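Local atomic coordinates of Baccell_00875 (Bacteroides cellulosilyticus DSM 14838, PDB entry 5NO8), a protein that is a polysaccharide lyase of a family that removes L-rhamnose caps from complex arabinogalactan proteins, probably by cleaving their linkage to glucuronic acid. Residues 404-409 and 413-418; 451-456 and 680-685; 460-463 and 467-470; 473-478 and 509-514. All coordinates share one frame; numbering follows the deposited sequence.

Contact 1. Residues 404-409 and 413-418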
loop_
_atom_site.group_PDB
_atom_site.type_symbol
_atom_site.label_atom_id
_atom_site.label_comp_id
_atom_site.label_asym_id
_atom_site.label_seq_id
_atom_site.Cartn_x
_atom_site.Cartn_y
_atom_site.Cartn_z
ATOM N N LYS A 404 24.373 -0.953 6.068
ATOM C CA LYS A 404 24.074 0.425 6.408
ATOM C C LYS A 404 24.185 0.603 7.928
ATOM O O LYS A 404 24.743 1.589 8.386
ATOM C CB LYS A 404 22.708 0.865 5.881
ATOM C CG LYS A 404 22.703 0.977 4.371
ATOM C CD LYS A 404 21.442 1.617 3.846
ATOM C CE LYS A 404 21.452 1.619 2.327
ATOM N NZ LYS A 404 20.381 2.502 1.818
ATOM N N GLN A 405 23.693 -0.370 8.680
ATOM C CA GLN A 405 23.770 -0.302 10.140
ATOM C C GLN A 405 25.245 -0.430 10.616
ATOM O O GLN A 405 25.661 0.243 11.556
ATOM C CB GLN A 405 22.907 -1.367 10.806
ATOM C CG GLN A 405 22.786 -1.209 12.324
ATOM C CD GLN A 405 21.962 -0.018 12.811
ATOM O OE1 GLN A 405 21.580 0.883 12.067
ATOM N NE2 GLN A 405 21.723 -0.000 14.113
ATOM N N TYR A 406 26.034 -1.244 9.944
ATOM C CA TYR A 406 27.465 -1.290 10.206
ATOM C C TYR A 406 28.121 0.062 9.992
ATOM O O TYR A 406 28.952 0.507 10.809
ATOM C CB TYR A 406 28.148 -2.375 9.350
ATOM C CG TYR A 406 29.635 -2.293 9.570
ATOM C CD1 TYR A 406 30.212 -2.884 10.685
ATOM C CD2 TYR A 406 30.428 -1.527 8.736
ATOM C CE1 TYR A 406 31.580 -2.745 10.944
ATOM C CE2 TYR A 406 31.793 -1.386 8.973
ATOM C CZ TYR A 406 32.361 -2.002 10.075
ATOM O OH TYR A 406 33.712 -1.853 10.325
ATOM N N LEU A 407 27.773 0.752 8.916
ATOM C CA LEU A 407 28.407 2.033 8.621
ATOM C C LEU A 407 28.123 3.077 9.715
ATOM O O LEU A 407 28.941 3.984 9.930
ATOM C CB LEU A 407 28.004 2.556 7.241
ATOM C CG LEU A 407 28.488 1.707 6.061
ATOM C CD1 LEU A 407 27.871 2.243 4.776
ATOM C CD2 LEU A 407 30.007 1.708 5.996
ATOM N N LEU A 408 26.991 2.925 10.415
ATOM C CA LEU A 408 26.621 3.809 11.509
ATOM C C LEU A 408 27.249 3.415 12.822
ATOM O O LEU A 408 27.731 4.278 13.568
ATOM C CB LEU A 408 25.086 3.843 11.651
ATOM C CG LEU A 408 24.391 4.558 10.509
ATOM C CD1 LEU A 408 22.906 4.246 10.536
ATOM C CD2 LEU A 408 24.594 6.068 10.609
ATOM N N THR A 409 27.246 2.123 13.105
ATOM C CA THR A 409 27.565 1.593 14.420
ATOM C C THR A 409 28.950 1.003 14.554
ATOM O O THR A 409 29.442 0.873 15.677
ATOM C CB THR A 409 26.580 0.483 14.839
ATOM O OG1 THR A 409 26.754 -0.659 13.982
ATOM C CG2 THR A 409 25.177 0.990 14.794
ATOM N N GLU A 413 30.729 -7.565 14.873
ATOM C CA GLU A 413 29.934 -8.775 14.643
ATOM C C GLU A 413 29.152 -8.677 13.341
ATOM O O GLU A 413 28.978 -9.692 12.658
ATOM C CB GLU A 413 28.956 -9.052 15.790
ATOM C CG GLU A 413 29.572 -9.760 16.970
ATOM C CD GLU A 413 30.607 -8.925 17.659
ATOM O OE1 GLU A 413 30.276 -7.808 18.140
ATOM O OE2 GLU A 413 31.761 -9.385 17.709
ATOM N N LEU A 414 28.648 -7.479 13.019
ATOM C CA LEU A 414 28.001 -7.250 11.730
ATOM C C LEU A 414 28.983 -7.435 10.583
ATOM O O LEU A 414 28.638 -8.051 9.572
ATOM C CB LEU A 414 27.385 -5.851 11.634
ATOM C CG LEU A 414 26.221 -5.542 12.583
ATOM C CD1 LEU A 414 25.596 -4.200 12.246
ATOM C CD2 LEU A 414 25.179 -6.655 12.532
ATOM N N LYS A 415 30.173 -6.844 10.706
ATOM C CA LYS A 415 31.181 -6.976 9.655
ATOM C C LYS A 415 31.475 -8.442 9.387
ATOM O O LYS A 415 31.517 -8.848 8.231
ATOM C CB LYS A 415 32.473 -6.237 10.007
ATOM C CG LYS A 415 33.535 -6.340 8.931
ATOM C CD LYS A 415 34.533 -5.204 9.040
ATOM C CE LYS A 415 35.677 -5.410 8.060
ATOM N NZ LYS A 415 36.694 -4.341 8.234
ATOM N N GLN A 416 31.665 -9.232 10.441
ATOM C CA GLN A 416 31.985 -10.662 10.280
ATOM C C GLN A 416 30.833 -11.435 9.668
ATOM O O GLN A 416 31.030 -12.283 8.809
ATOM C CB GLN A 416 32.427 -11.310 11.603
ATOM C CG GLN A 416 33.846 -10.921 12.016
ATOM C CD GLN A 416 34.838 -10.957 10.842
ATOM O OE1 GLN A 416 34.999 -11.999 10.190
ATOM N NE2 GLN A 416 35.457 -9.803 10.533
ATOM N N SER A 417 29.622 -11.093 10.082
ATOM C CA SER A 417 28.435 -11.684 9.497
ATOM C C SER A 417 28.327 -11.361 7.995
ATOM O O SER A 417 28.012 -12.248 7.194
ATOM C CB SER A 417 27.190 -11.192 10.268
ATOM O OG SER A 417 25.988 -11.569 9.622
ATOM N N LEU A 418 28.565 -10.099 7.644
ATOM C CA LEU A 418 28.472 -9.603 6.290
ATOM C C LEU A 418 29.531 -10.193 5.357
ATOM O O LEU A 418 29.227 -10.473 4.192
ATOM C CB LEU A 418 28.560 -8.096 6.234
ATOM C CG LEU A 418 27.291 -7.370 6.706
ATOM C CD1 LEU A 418 27.635 -5.933 7.022
ATOM C CD2 LEU A 418 26.194 -7.443 5.631
HETATM O O HOH W 1 35.532 -1.904 8.587
#

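Contact 2. Residues 451-456 and 680-685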
loop_
_atom_site.group_PDB
_atom_site.type_symbol
_atom_site.label_atom_id
_atom_site.label_comp_id
_atom_site.label_asym_id
_atom_site.label_seq_id
_atom_site.Cartn_x
_atom_site.Cartn_y
_atom_site.Cartn_z
ATOM N N TYR A 451 19.819 -8.957 -9.840
ATOM C CA TYR A 451 21.161 -8.423 -10.126
ATOM C C TYR A 451 21.416 -7.064 -9.480
ATOM O O TYR A 451 22.550 -6.756 -9.091
ATOM C CB TYR A 451 21.363 -8.260 -11.630
ATOM C CG TYR A 451 21.485 -9.570 -12.377
ATOM C CD1 TYR A 451 20.371 -10.394 -12.562
ATOM C CD2 TYR A 451 22.719 -9.985 -12.905
ATOM C CE1 TYR A 451 20.473 -11.594 -13.240
ATOM C CE2 TYR A 451 22.834 -11.187 -13.597
ATOM C CZ TYR A 451 21.710 -11.989 -13.764
ATOM O OH TYR A 451 21.795 -13.186 -14.434
ATOM N N MET A 452 20.381 -6.223 -9.432
ATOM C CA MET A 452 20.512 -4.880 -8.850
ATOM C C MET A 452 20.830 -4.958 -7.376
ATOM O O MET A 452 21.606 -4.158 -6.868
ATOM C CB MET A 452 19.231 -4.077 -9.013
ATOM C CG MET A 452 18.779 -3.859 -10.446
ATOM S SD MET A 452 20.107 -3.274 -11.540
ATOM C CE MET A 452 20.762 -4.808 -12.169
ATOM N N TRP A 453 20.197 -5.910 -6.708
ATOM C CA TRP A 453 20.308 -6.049 -5.254
ATOM C C TRP A 453 21.642 -6.678 -4.881
ATOM O O TRP A 453 22.276 -6.252 -3.917
ATOM C CB TRP A 453 19.143 -6.857 -4.704
ATOM C CG TRP A 453 17.801 -6.249 -5.024
ATOM C CD1 TRP A 453 17.488 -4.911 -5.090
ATOM C CD2 TRP A 453 16.605 -6.961 -5.339
ATOM N NE1 TRP A 453 16.166 -4.760 -5.411
ATOM C CE2 TRP A 453 15.600 -6.001 -5.572
ATOM C CE3 TRP A 453 16.282 -8.320 -5.435
ATOM C CZ2 TRP A 453 14.281 -6.359 -5.897
ATOM C CZ3 TRP A 453 14.980 -8.677 -5.771
ATOM C CH2 TRP A 453 13.993 -7.693 -5.988
ATOM N N VAL A 454 22.084 -7.664 -5.667
ATOM C CA VAL A 454 23.431 -8.202 -5.510
ATOM C C VAL A 454 24.483 -7.120 -5.732
ATOM O O VAL A 454 25.421 -7.024 -4.960
ATOM C CB VAL A 454 23.686 -9.420 -6.428
ATOM C CG1 VAL A 454 25.182 -9.774 -6.464
ATOM C CG2 VAL A 454 22.903 -10.599 -5.921
ATOM N N ALA A 455 24.341 -6.316 -6.778
ATOM C CA ALA A 455 25.269 -5.225 -7.045
ATOM C C ALA A 455 25.288 -4.183 -5.941
ATOM O O ALA A 455 26.354 -3.703 -5.535
ATOM C CB ALA A 455 24.930 -4.552 -8.349
ATOM N N GLU A 456 24.106 -3.825 -5.455
ATOM C CA GLU A 456 24.018 -2.916 -4.326
ATOM C C GLU A 456 24.818 -3.483 -3.179
ATOM O O GLU A 456 25.631 -2.770 -2.614
ATOM C CB GLU A 456 22.566 -2.686 -3.886
ATOM C CG GLU A 456 22.438 -1.959 -2.547
ATOM C CD GLU A 456 21.868 -0.557 -2.590
ATOM O OE1 GLU A 456 21.181 -0.162 -3.568
ATOM O OE2 GLU A 456 22.083 0.169 -1.580
ATOM N N GLN A 680 10.937 -7.762 3.976
ATOM C CA GLN A 680 10.582 -6.429 4.465
ATOM C C GLN A 680 11.744 -5.578 4.947
ATOM O O GLN A 680 11.551 -4.384 5.141
ATOM C CB GLN A 680 9.527 -6.487 5.601
ATOM C CG GLN A 680 10.044 -7.032 6.937
ATOM C CD GLN A 680 10.579 -8.437 6.843
ATOM O OE1 GLN A 680 11.735 -8.765 7.286
ATOM N NE2 GLN A 680 9.767 -9.298 6.283
ATOM N N ASP A 681 12.928 -6.148 5.110
ATOM C CA ASP A 681 14.046 -5.353 5.636
ATOM C C ASP A 681 14.497 -4.263 4.673
ATOM O O ASP A 681 15.103 -3.281 5.090
ATOM C CB ASP A 681 15.155 -6.265 6.118
ATOM C CG ASP A 681 14.700 -7.087 7.300
ATOM O OD1 ASP A 681 14.171 -6.487 8.268
ATOM O OD2 ASP A 681 14.793 -8.324 7.269
ATOM N N TRP A 682 14.130 -4.369 3.389
ATOM C CA TRP A 682 14.237 -3.218 2.495
ATOM C C TRP A 682 13.587 -1.925 3.013
ATOM O O TRP A 682 14.023 -0.831 2.682
ATOM C CB TRP A 682 13.665 -3.534 1.085
ATOM C CG TRP A 682 14.485 -4.492 0.313
ATOM C CD1 TRP A 682 14.194 -5.787 0.055
ATOM C CD2 TRP A 682 15.754 -4.232 -0.306
ATOM N NE1 TRP A 682 15.194 -6.364 -0.697
ATOM C CE2 TRP A 682 16.172 -5.435 -0.918
ATOM C CE3 TRP A 682 16.588 -3.116 -0.367
ATOM C CZ2 TRP A 682 17.399 -5.547 -1.605
ATOM C CZ3 TRP A 682 17.821 -3.228 -1.049
ATOM C CH2 TRP A 682 18.188 -4.441 -1.676
ATOM N N ALA A 683 12.518 -2.028 3.808
ATOM C CA ALA A 683 11.934 -0.809 4.343
ATOM C C ALA A 683 12.943 -0.041 5.191
ATOM O O ALA A 683 12.947 1.182 5.162
ATOM C CB ALA A 683 10.658 -1.099 5.115
ATOM N N LEU A 684 13.793 -0.749 5.923
ATOM C CA LEU A 684 14.805 -0.086 6.753
ATOM C C LEU A 684 16.000 0.370 5.911
ATOM O O LEU A 684 16.608 1.390 6.193
ATOM C CB LEU A 684 15.229 -0.978 7.904
ATOM C CG LEU A 684 14.155 -1.257 8.956
ATOM C CD1 LEU A 684 14.734 -2.176 10.028
ATOM C CD2 LEU A 684 13.588 0.026 9.541
ATOM N N VAL A 685 16.301 -0.362 4.844
ATOM C CA VAL A 685 17.272 0.133 3.865
ATOM C C VAL A 685 16.879 1.511 3.361
ATOM O O VAL A 685 17.700 2.431 3.297
ATOM C CB VAL A 685 17.438 -0.855 2.680
ATOM C CG1 VAL A 685 18.293 -0.245 1.559
ATOM C CG2 VAL A 685 18.004 -2.186 3.140
#

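Contact 3. Residues 460-463 and 467-470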
loop_
_atom_site.group_PDB
_atom_site.type_symbol
_atom_site.label_atom_id
_atom_site.label_comp_id
_atom_site.label_asym_id
_atom_site.label_seq_id
_atom_site.Cartn_x
_atom_site.Cartn_y
_atom_site.Cartn_z
ATOM N N GLN A 460 28.098 -1.601 -1.466
ATOM C CA GLN A 460 28.059 -1.286 -0.026
ATOM C C GLN A 460 29.221 -1.963 0.719
ATOM O O GLN A 460 29.822 -1.361 1.619
ATOM C CB GLN A 460 26.727 -1.732 0.584
ATOM C CG GLN A 460 25.495 -1.039 0.018
ATOM C CD GLN A 460 25.307 0.378 0.501
ATOM O OE1 GLN A 460 26.172 0.948 1.173
ATOM N NE2 GLN A 460 24.171 0.979 0.126
ATOM N N MET A 461 29.504 -3.219 0.373
ATOM C CA MET A 461 30.629 -3.963 0.959
ATOM C C MET A 461 32.002 -3.333 0.689
ATOM O O MET A 461 32.917 -3.506 1.505
ATOM C CB MET A 461 30.624 -5.427 0.542
ATOM C CG MET A 461 29.533 -6.285 1.158
ATOM S SD MET A 461 29.618 -6.397 2.938
ATOM C CE MET A 461 31.122 -7.358 3.255
ATOM N N TYR A 462 32.153 -2.583 -0.399
ATOM C CA TYR A 462 33.352 -1.759 -0.584
ATOM C C TYR A 462 33.475 -0.727 0.524
ATOM O O TYR A 462 34.555 -0.540 1.081
ATOM C CB TYR A 462 33.340 -1.060 -1.943
ATOM C CG TYR A 462 34.383 0.025 -2.140
ATOM C CD1 TYR A 462 35.760 -0.267 -2.107
ATOM C CD2 TYR A 462 33.997 1.329 -2.404
ATOM C CE1 TYR A 462 36.701 0.731 -2.325
ATOM C CE2 TYR A 462 34.924 2.328 -2.616
ATOM C CZ TYR A 462 36.274 2.028 -2.584
ATOM O OH TYR A 462 37.152 3.072 -2.793
ATOM N N LYS A 463 32.358 -0.081 0.861
ATOM C CA LYS A 463 32.344 0.923 1.942
ATOM C C LYS A 463 32.696 0.300 3.295
ATOM O O LYS A 463 33.292 0.963 4.117
ATOM C CB LYS A 463 30.989 1.655 2.012
ATOM C CG LYS A 463 30.590 2.373 0.727
ATOM C CD LYS A 463 29.235 3.059 0.844
ATOM C CE LYS A 463 29.335 4.414 1.512
ATOM N NZ LYS A 463 28.006 5.067 1.602
ATOM N N ASP A 467 37.854 -2.836 0.111
ATOM C CA ASP A 467 38.357 -3.821 -0.842
ATOM C C ASP A 467 37.809 -3.535 -2.239
ATOM O O ASP A 467 36.616 -3.759 -2.516
ATOM C CB ASP A 467 37.980 -5.235 -0.408
ATOM C CG ASP A 467 38.606 -6.312 -1.292
ATOM O OD1 ASP A 467 39.137 -5.990 -2.365
ATOM O OD2 ASP A 467 38.553 -7.491 -0.924
ATOM N N LYS A 468 38.693 -3.083 -3.129
ATOM C CA LYS A 468 38.280 -2.692 -4.485
ATOM C C LYS A 468 37.655 -3.809 -5.322
ATOM O O LYS A 468 36.916 -3.510 -6.264
ATOM C CB LYS A 468 39.431 -2.030 -5.256
ATOM C CG LYS A 468 39.780 -0.638 -4.756
ATOM C CD LYS A 468 40.965 -0.061 -5.521
ATOM C CE LYS A 468 41.328 1.301 -4.978
ATOM N NZ LYS A 468 42.366 1.946 -5.814
ATOM N N GLN A 469 37.905 -5.066 -4.978
ATOM C CA GLN A 469 37.290 -6.199 -5.675
ATOM C C GLN A 469 35.748 -6.191 -5.583
ATOM O O GLN A 469 35.075 -6.612 -6.504
ATOM C CB GLN A 469 37.839 -7.538 -5.154
ATOM C CG GLN A 469 37.357 -8.794 -5.890
ATOM C CD GLN A 469 37.772 -8.823 -7.364
ATOM O OE1 GLN A 469 38.921 -8.527 -7.695
ATOM N NE2 GLN A 469 36.835 -9.191 -8.252
ATOM N N PHE A 470 35.199 -5.709 -4.472
ATOM C CA PHE A 470 33.742 -5.515 -4.381
ATOM C C PHE A 470 33.161 -4.562 -5.433
ATOM O O PHE A 470 32.057 -4.776 -5.932
ATOM C CB PHE A 470 33.358 -5.040 -2.971
ATOM C CG PHE A 470 33.397 -6.118 -1.952
ATOM C CD1 PHE A 470 32.532 -7.179 -2.031
ATOM C CD2 PHE A 470 34.290 -6.064 -0.888
ATOM C CE1 PHE A 470 32.545 -8.184 -1.096
ATOM C CE2 PHE A 470 34.310 -7.074 0.047
ATOM C CZ PHE A 470 33.438 -8.139 -0.061
#

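Contact 4. Residues 473-478 and 509-514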
loop_
_atom_site.group_PDB
_atom_site.type_symbol
_atom_site.label_atom_id
_atom_site.label_comp_id
_atom_site.label_asym_id
_atom_site.label_seq_id
_atom_site.Cartn_x
_atom_site.Cartn_y
_atom_site.Cartn_z
ATOM N N ASP A 473 33.135 -6.478 -8.679
ATOM C CA ASP A 473 32.024 -7.424 -8.675
ATOM C C ASP A 473 30.670 -6.732 -8.844
ATOM O O ASP A 473 29.805 -7.243 -9.562
ATOM C CB ASP A 473 32.032 -8.291 -7.398
ATOM C CG ASP A 473 33.266 -9.196 -7.305
ATOM O OD1 ASP A 473 33.999 -9.331 -8.307
ATOM O OD2 ASP A 473 33.523 -9.755 -6.225
ATOM N N GLY A 474 30.495 -5.576 -8.205
ATOM C CA GLY A 474 29.291 -4.768 -8.399
ATOM C C GLY A 474 29.107 -4.363 -9.860
ATOM O O GLY A 474 28.051 -4.590 -10.463
ATOM N N TYR A 475 30.160 -3.780 -10.415
ATOM C CA TYR A 475 30.189 -3.339 -11.809
ATOM C C TYR A 475 29.919 -4.480 -12.805
ATOM O O TYR A 475 29.110 -4.307 -13.719
ATOM C CB TYR A 475 31.531 -2.657 -12.097
ATOM C CG TYR A 475 31.827 -2.440 -13.558
ATOM C CD1 TYR A 475 31.240 -1.387 -14.253
ATOM C CD2 TYR A 475 32.722 -3.275 -14.241
ATOM C CE1 TYR A 475 31.520 -1.173 -15.600
ATOM C CE2 TYR A 475 33.005 -3.071 -15.586
ATOM C CZ TYR A 475 32.408 -2.015 -16.249
ATOM O OH TYR A 475 32.660 -1.817 -17.583
ATOM N N LYS A 476 30.569 -5.627 -12.599
ATOM C CA LYS A 476 30.441 -6.817 -13.474
ATOM C C LYS A 476 29.081 -7.520 -13.363
ATOM O O LYS A 476 28.584 -8.113 -14.328
ATOM C CB LYS A 476 31.543 -7.844 -13.168
ATOM N N THR A 477 28.502 -7.480 -12.169
ATOM C CA THR A 477 27.130 -7.911 -11.978
ATOM C C THR A 477 26.180 -7.035 -12.793
ATOM O O THR A 477 25.283 -7.551 -13.470
ATOM C CB THR A 477 26.757 -7.914 -10.488
ATOM O OG1 THR A 477 27.626 -8.808 -9.802
ATOM C CG2 THR A 477 25.285 -8.351 -10.277
ATOM N N LEU A 478 26.362 -5.722 -12.738
ATOM C CA LEU A 478 25.527 -4.828 -13.513
ATOM C C LEU A 478 25.718 -5.036 -15.026
ATOM O O LEU A 478 24.747 -4.968 -15.788
ATOM C CB LEU A 478 25.760 -3.371 -13.140
ATOM C CG LEU A 478 25.268 -2.946 -11.747
ATOM C CD1 LEU A 478 25.632 -1.494 -11.515
ATOM C CD2 LEU A 478 23.761 -3.175 -11.615
ATOM N N LYS A 509 38.365 4.580 -13.521
ATOM C CA LYS A 509 37.910 5.607 -14.468
ATOM C C LYS A 509 37.218 5.048 -15.708
ATOM O O LYS A 509 36.174 5.568 -16.088
ATOM C CB LYS A 509 39.081 6.502 -14.909
ATOM C CG LYS A 509 39.519 7.527 -13.867
ATOM C CD LYS A 509 38.838 8.880 -14.068
ATOM C CE LYS A 509 39.505 9.710 -15.165
ATOM N NZ LYS A 509 40.769 10.355 -14.705
ATOM N N LYS A 510 37.806 4.024 -16.332
ATOM C CA LYS A 510 37.227 3.400 -17.537
ATOM C C LYS A 510 35.873 2.747 -17.239
ATOM O O LYS A 510 34.933 2.840 -18.037
ATOM C CB LYS A 510 38.162 2.351 -18.135
ATOM N N GLU A 511 35.790 2.091 -16.083
ATOM C CA GLU A 511 34.563 1.400 -15.671
ATOM C C GLU A 511 33.480 2.411 -15.298
ATOM O O GLU A 511 32.310 2.189 -15.613
ATOM C CB GLU A 511 34.810 0.419 -14.533
ATOM C CG GLU A 511 35.676 -0.778 -14.906
ATOM C CD GLU A 511 37.171 -0.508 -14.801
ATOM O OE1 GLU A 511 37.604 0.667 -14.656
ATOM O OE2 GLU A 511 37.911 -1.495 -14.873
ATOM N N TYR A 512 33.873 3.505 -14.649
ATOM C CA TYR A 512 32.959 4.611 -14.325
ATOM C C TYR A 512 32.239 5.133 -15.565
ATOM O O TYR A 512 31.000 5.154 -15.621
ATOM C CB TYR A 512 33.706 5.765 -13.638
ATOM C CG TYR A 512 32.858 6.975 -13.322
ATOM C CD1 TYR A 512 32.677 7.986 -14.256
ATOM C CD2 TYR A 512 32.233 7.113 -12.084
ATOM C CE1 TYR A 512 31.892 9.085 -13.976
ATOM C CE2 TYR A 512 31.458 8.213 -11.792
ATOM C CZ TYR A 512 31.287 9.190 -12.741
ATOM O OH TYR A 512 30.521 10.284 -12.470
ATOM N N THR A 513 33.008 5.577 -16.559
ATOM C CA THR A 513 32.422 6.140 -17.778
ATOM C C THR A 513 31.590 5.110 -18.546
ATOM O O THR A 513 30.553 5.465 -19.107
ATOM C CB THR A 513 33.493 6.730 -18.717
ATOM O OG1 THR A 513 34.561 5.789 -18.860
ATOM C CG2 THR A 513 34.034 8.049 -18.166
ATOM N N ASP A 514 32.025 3.850 -18.556
ATOM C CA ASP A 514 31.260 2.769 -19.196
ATOM C C ASP A 514 29.894 2.505 -18.534
ATOM O O ASP A 514 28.865 2.362 -19.215
ATOM C CB ASP A 514 32.065 1.474 -19.166
ATOM C CG ASP A 514 31.365 0.341 -19.871
ATOM O OD1 ASP A 514 30.836 0.563 -20.976
ATOM O OD2 ASP A 514 31.354 -0.782 -19.338
#

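Contact 1. Residues 404-409 and 413-418
The Tyr406 ring is bordered by two residues of 413-418. Leu414 lies at its edge, near the ring plane, with CB 4.2 Å from Tyr406 CD1. Lys415 comes in obliquely, its CB 3.7 Å from Tyr406 CE1. From there the lysine chain runs on extended beyond CG and crosses the tyrosine at a slant, so that Lys415 CD reaches to 3.7 Å from Tyr406 OH. One water joins the two polar ends: it lies 2.5 Å from Tyr406 OH and accepts from Lys415 NZ at 2.7 Å, which gives the ammonium and the phenol a shared partner at the outer end of the contact. Tyr406 is placed for this by its first torsion, with CG opposite the backbone N (chi1 175°), which sends the ring out toward the second helix. The two segments form a helical hairpin, helix 396-409 turning tightly into helix 412-429; the axes of 404-409 and 413-418 come within 9.6 Å, their directions 150° apart. At the base of the ring the packing is through Leu414 and Leu418. Leu414 CD1 lies against the backbone of the first helix, 3.8 Å from Tyr406 N, and also touches Gln405 CG and Thr409 OG1, while Leu418 CD1 meets Tyr406 CB. The Thr409 hydroxyl donates to Gln405 O from above the carbonyl plane, and that oxygen also takes the backbone N-H of Thr409, a double grip near the end of the first helix. Beyond the pair, Val464 of helix 448-465 packs on both Tyr406 and Lys415, and Val346 of helix 338-352 touches Gln405 and Leu414.

Contact 2. Residues 451-456 and 680-685
Trp453 and Trp682 meet obliquely, their ring planes 44° apart, an angle that makes the pair neither a stack nor an edge-to-face contact. The outer corner of the Trp682 benzene ring does the touching: CZ2 sits over one face of the Trp453 indole, 3.5 Å from Trp453 CG, and CH2 comes equally close to Trp453 CD1. The five-membered ring of Trp453 and the six-membered ring of Trp682 have centroids 4.5 Å apart. With CG anti to the carbonyl carbon (chi1 -70°), the Trp682 indole points across to the other helix; the CA atoms of Trp453 and Trp682 are 10.2 Å apart. Its position is fixed further by Trp682 NE1, which bonds to the carbonyl oxygen of Glu394, and by the ring of Trp614, which it also meets. Trp453 in turn packs on Leu396 of helix 396-409. Both indoles are buried. Leu684 of helix 682-692, the last of the chain, packs on Ile342 of helix 338-352, and Asp681, just ahead of Trp682, makes a salt bridge with Arg345. A final helix set against helix 338-352, the first of the helical part, with Trp682 reaching across to helix 448-465, is consistent with closure of an (alpha/alpha) toroid.

Contact 3. Residues 460-463 and 467-470
A tight helical hairpin between helix 448-465 and helix 469-485 brings these segments together. Asp467, ahead of the second helix, makes an Asx turn: its OD1 accepts from Gln469 N at 3.0 Å, a capping bond that reaches the oxygen from above the carboxylate plane, and Phe470 N binds Asp467 O. The main side-chain contact is a CH-pi interaction. Met461 CB stands 3.6 Å from the centroid of the Phe470 ring, 9° off its normal, over the face, and the methionine chain, bent at its second and third torsions, curls so that CE comes 4.1 Å from Phe470 CZ. Phe470 CB meanwhile packs 3.8 Å from Tyr462 N. A serine in place of Phe470 would probably leave Met461 without the ring it covers and open a gap between the helices. The Tyr462 ring borders the turn: Asp467 O is at its edge, 3.6 Å from Tyr462 CD1, and Lys468 runs beside it in the same direction. Around the hairpin, Leu418 and Leu419 of helix 412-429 pack on Met461 and Ala422 of that helix on Phe470, while Glu505 of helix 496-505 and the following Ala506 touch Tyr462.

Contact 4. Residues 473-478 and 509-514
Tyr475 OH donates to Asp514 OD2, the polar link of the two segments, modelled at 2.4 Å, a very short separation whose exact value is doubtful. The carboxylate oxygen lies at the ring edge, near its plane, but the carboxylate as a whole is turned 67° from the ring. A salt bridge adds to it: Asp514 OD2 also pairs with Lys479, one turn further along the helix of Tyr475, so the phenol and the ammonium share a single oxygen. The positive charge of Lys479 would be expected to help keep the aspartate ionised. Helices 469-485 and 509-529 are next but one along the chain, with helix 496-505 between them, a succession consistent with an (alpha/alpha) toroid. The apolar part of the contact is a CH-pi interaction: Glu511 CB lies 3.8 Å from the centroid of the Tyr475 ring, 11° off its normal, and Glu511 CG packs 3.6 Å from Tyr475 CE2. Leu515 of helix 509-529 also touches Tyr475. The glutamate then bends at its second torsion, leading the carboxylate away from the first helix. Glu511 O lies 3.5 Å from Tyr475 CE1. An alanine in place of Tyr475 lacks ring and hydroxyl, and would probably leave Asp514 to Lys479 and Glu511 CB without its apolar cover. Within 473-478, Thr477 OG1 and Thr477 N bind Asp473 O from opposite faces of its plane.

All four contacts lie in the helical part of the chain, on the same side of its centre. Contact 1 closes before contact 2 opens; contacts 3 and 4 follow in series, nested inside the long loop that contact 2 closes. Helix 448-465 serves contacts 2 and 3, centres about 16 Å apart, and helix 469-485 serves contacts 3 and 4, centres about 13 Å apart. Contact 1 touches contact 2, with Lys404 NZ 3.1 Å from Val685 O, a probable hydrogen bond, and contact 3, Leu418 packing on Met461. Contacts 2 and 4 also touch, through Met452 and Leu478. Two hairpins (contacts 1 and 3), a link between next-but-one helices (contact 4) and one long-range closure (contact 2) join these helices.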